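Local structure of SNF1-like protein kinase ssp2 (Schizosaccharomyces pombe, 2QRD) at residues A76-Q81 with L124-M129. The protein probably phosphorylates serine and threonine residues of target proteins as the catalytic subunit of an AMP-activated protein kinase homologue, of which this is the C-terminal region. Sequence-based numbering, arbitrary orientation.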
loop_
_atom_site.group_PDB
_atom_site.type_symbol
_atom_site.label_atom_id
_atom_site.label_comp_id
_atom_site.label_asym_id
_atom_site.label_seq_id
_atom_site.Cartn_x
_atom_site.Cartn_y
_atom_site.Cartn_z
ATOM N N ALA A 76 -21.735 -6.205 11.578
ATOM C CA ALA A 76 -20.383 -6.625 11.834
ATOM C C ALA A 76 -20.341 -7.102 13.281
ATOM O O ALA A 76 -20.837 -6.429 14.167
ATOM C CB ALA A 76 -19.461 -5.473 11.627
ATOM N N TYR A 77 -19.763 -8.278 13.507
ATOM C CA TYR A 77 -19.647 -8.855 14.847
ATOM C C TYR A 77 -18.201 -8.810 15.387
ATOM O O TYR A 77 -17.256 -9.337 14.784
ATOM C CB TYR A 77 -20.203 -10.260 14.828
ATOM C CG TYR A 77 -21.634 -10.300 14.342
ATOM C CD1 TYR A 77 -22.678 -10.303 15.247
ATOM C CD2 TYR A 77 -21.949 -10.346 12.955
ATOM C CE1 TYR A 77 -24.004 -10.339 14.817
ATOM C CE2 TYR A 77 -23.281 -10.378 12.514
ATOM C CZ TYR A 77 -24.303 -10.367 13.466
ATOM O OH TYR A 77 -25.638 -10.421 13.116
ATOM N N ILE A 78 -18.048 -8.144 16.522
ATOM C CA ILE A 78 -16.743 -7.879 17.106
ATOM C C ILE A 78 -16.787 -8.382 18.571
ATOM O O ILE A 78 -17.666 -8.005 19.356
ATOM C CB ILE A 78 -16.386 -6.347 16.992
ATOM C CG1 ILE A 78 -16.304 -5.903 15.522
ATOM C CG2 ILE A 78 -15.079 -5.989 17.743
ATOM C CD1 ILE A 78 -16.181 -4.390 15.277
ATOM N N GLU A 79 -15.869 -9.259 18.927
ATOM C CA GLU A 79 -15.765 -9.713 20.312
ATOM C C GLU A 79 -14.573 -9.064 21.017
ATOM O O GLU A 79 -13.461 -9.029 20.491
ATOM C CB GLU A 79 -15.643 -11.221 20.341
ATOM C CG GLU A 79 -15.496 -11.804 21.719
ATOM C CD GLU A 79 -15.168 -13.291 21.684
ATOM O OE1 GLU A 79 -15.583 -13.976 20.708
ATOM O OE2 GLU A 79 -14.490 -13.771 22.632
ATOM N N LEU A 80 -14.819 -8.534 22.209
ATOM C CA LEU A 80 -13.779 -7.869 22.992
ATOM C C LEU A 80 -13.389 -8.760 24.134
ATOM O O LEU A 80 -14.226 -9.430 24.694
ATOM C CB LEU A 80 -14.255 -6.542 23.554
ATOM C CG LEU A 80 -14.881 -5.435 22.690
ATOM C CD1 LEU A 80 -13.925 -4.909 21.663
ATOM C CD2 LEU A 80 -16.203 -5.820 22.068
ATOM N N GLN A 81 -12.111 -8.768 24.469
ATOM C CA GLN A 81 -11.623 -9.579 25.573
ATOM C C GLN A 81 -10.577 -8.815 26.382
ATOM O O GLN A 81 -9.534 -8.455 25.855
ATOM C CB GLN A 81 -11.032 -10.886 25.048
ATOM C CG GLN A 81 -10.486 -11.827 26.120
ATOM C CD GLN A 81 -11.551 -12.341 27.051
ATOM O OE1 GLN A 81 -12.401 -13.134 26.664
ATOM N NE2 GLN A 81 -11.500 -11.901 28.298
ATOM N N LEU A 124 -11.761 -3.099 10.521
ATOM C CA LEU A 124 -10.787 -2.100 10.930
ATOM C C LEU A 124 -11.302 -0.653 10.945
ATOM O O LEU A 124 -10.761 0.175 11.682
ATOM C CB LEU A 124 -9.503 -2.174 10.062
ATOM C CG LEU A 124 -8.509 -3.322 10.285
ATOM C CD1 LEU A 124 -7.404 -3.270 9.234
ATOM C CD2 LEU A 124 -7.945 -3.263 11.691
ATOM N N ASP A 125 -12.303 -0.333 10.113
ATOM C CA ASP A 125 -12.938 1.013 10.157
ATOM C C ASP A 125 -13.807 1.135 11.391
ATOM O O ASP A 125 -13.899 2.167 11.973
ATOM C CB ASP A 125 -13.755 1.329 8.898
ATOM C CG ASP A 125 -12.980 1.064 7.597
ATOM O OD1 ASP A 125 -13.323 0.108 6.894
ATOM O OD2 ASP A 125 -12.028 1.778 7.269
ATOM N N LEU A 126 -14.395 0.035 11.823
ATOM C CA LEU A 126 -15.114 -0.021 13.104
ATOM C C LEU A 126 -14.221 0.041 14.372
ATOM O O LEU A 126 -14.587 0.693 15.365
ATOM C CB LEU A 126 -16.008 -1.249 13.113
ATOM C CG LEU A 126 -17.437 -1.073 12.539
ATOM C CD1 LEU A 126 -17.665 0.082 11.629
ATOM C CD2 LEU A 126 -17.950 -2.371 11.925
ATOM N N CYS A 127 -13.058 -0.610 14.326
ATOM C CA CYS A 127 -12.082 -0.549 15.388
ATOM C C CYS A 127 -11.538 0.856 15.604
ATOM O O CYS A 127 -11.229 1.234 16.736
ATOM C CB CYS A 127 -10.911 -1.467 15.070
ATOM S SG CYS A 127 -11.227 -3.239 15.200
ATOM N N ALA A 128 -11.391 1.621 14.518
ATOM C CA ALA A 128 -10.959 3.013 14.590
ATOM C C ALA A 128 -12.006 3.873 15.290
ATOM O O ALA A 128 -11.659 4.751 16.078
ATOM C CB ALA A 128 -10.625 3.562 13.188
ATOM N N MET A 129 -13.278 3.626 14.990
ATOM C CA MET A 129 -14.422 4.213 15.690
ATOM C C MET A 129 -14.381 3.926 17.217
ATOM O O MET A 129 -14.461 4.851 18.034
ATOM C CB MET A 129 -15.731 3.686 15.043
ATOM C CG MET A 129 -16.939 4.626 15.094
ATOM S SD MET A 129 -18.400 4.184 14.033
ATOM C CE MET A 129 -17.569 3.713 12.476
#
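L126 reaches from helix 123-136 to strand 74-84 and overlaps A76 and I78: its methyl CD2 lies 3.5 Å from CB of A76, and its CB lies 3.8 Å from CD1 of I78. One leucine thus meets two strand residues, A76 at the branch tip and I78 at the root. I78 gets there by extension, with CG1 standing anti to the carbonyl carbon (chi1 -62°). CD1 continues the chain outward (chi2 171°) and carries the end methyl across to the helix. There the side chains of I78 and L126 meet obliquely. A76, with nothing beyond CB, instead receives the leucine branch directly. All three residues are buried and the contact is purely apolar, with no hydrogen bond between the segments, which together bury 138 Å². The backbones stay well apart, with CA of A76 8.5 Å from CA of L126 and CA of I78 8.9 Å from CA of C127, and both close approaches are between side-chain atoms. I78 also packs on F123 of the same helix and L80 on L130, extending the apolar seam along it. On the reverse face of the strand, Y77 packs on Y7 of a neighbouring subunit, the SPCC1919.03c protein, while A128 on the helix touches L76 of that subunit. Here the C-terminal helix 123-136 lies against strand 74-84, an inner strand of the antiparallel sheet, contributing to the hydrophobic core between helix and sheet, as in the KA1-like fold of the adenylate-sensor region of SNF1-like kinases.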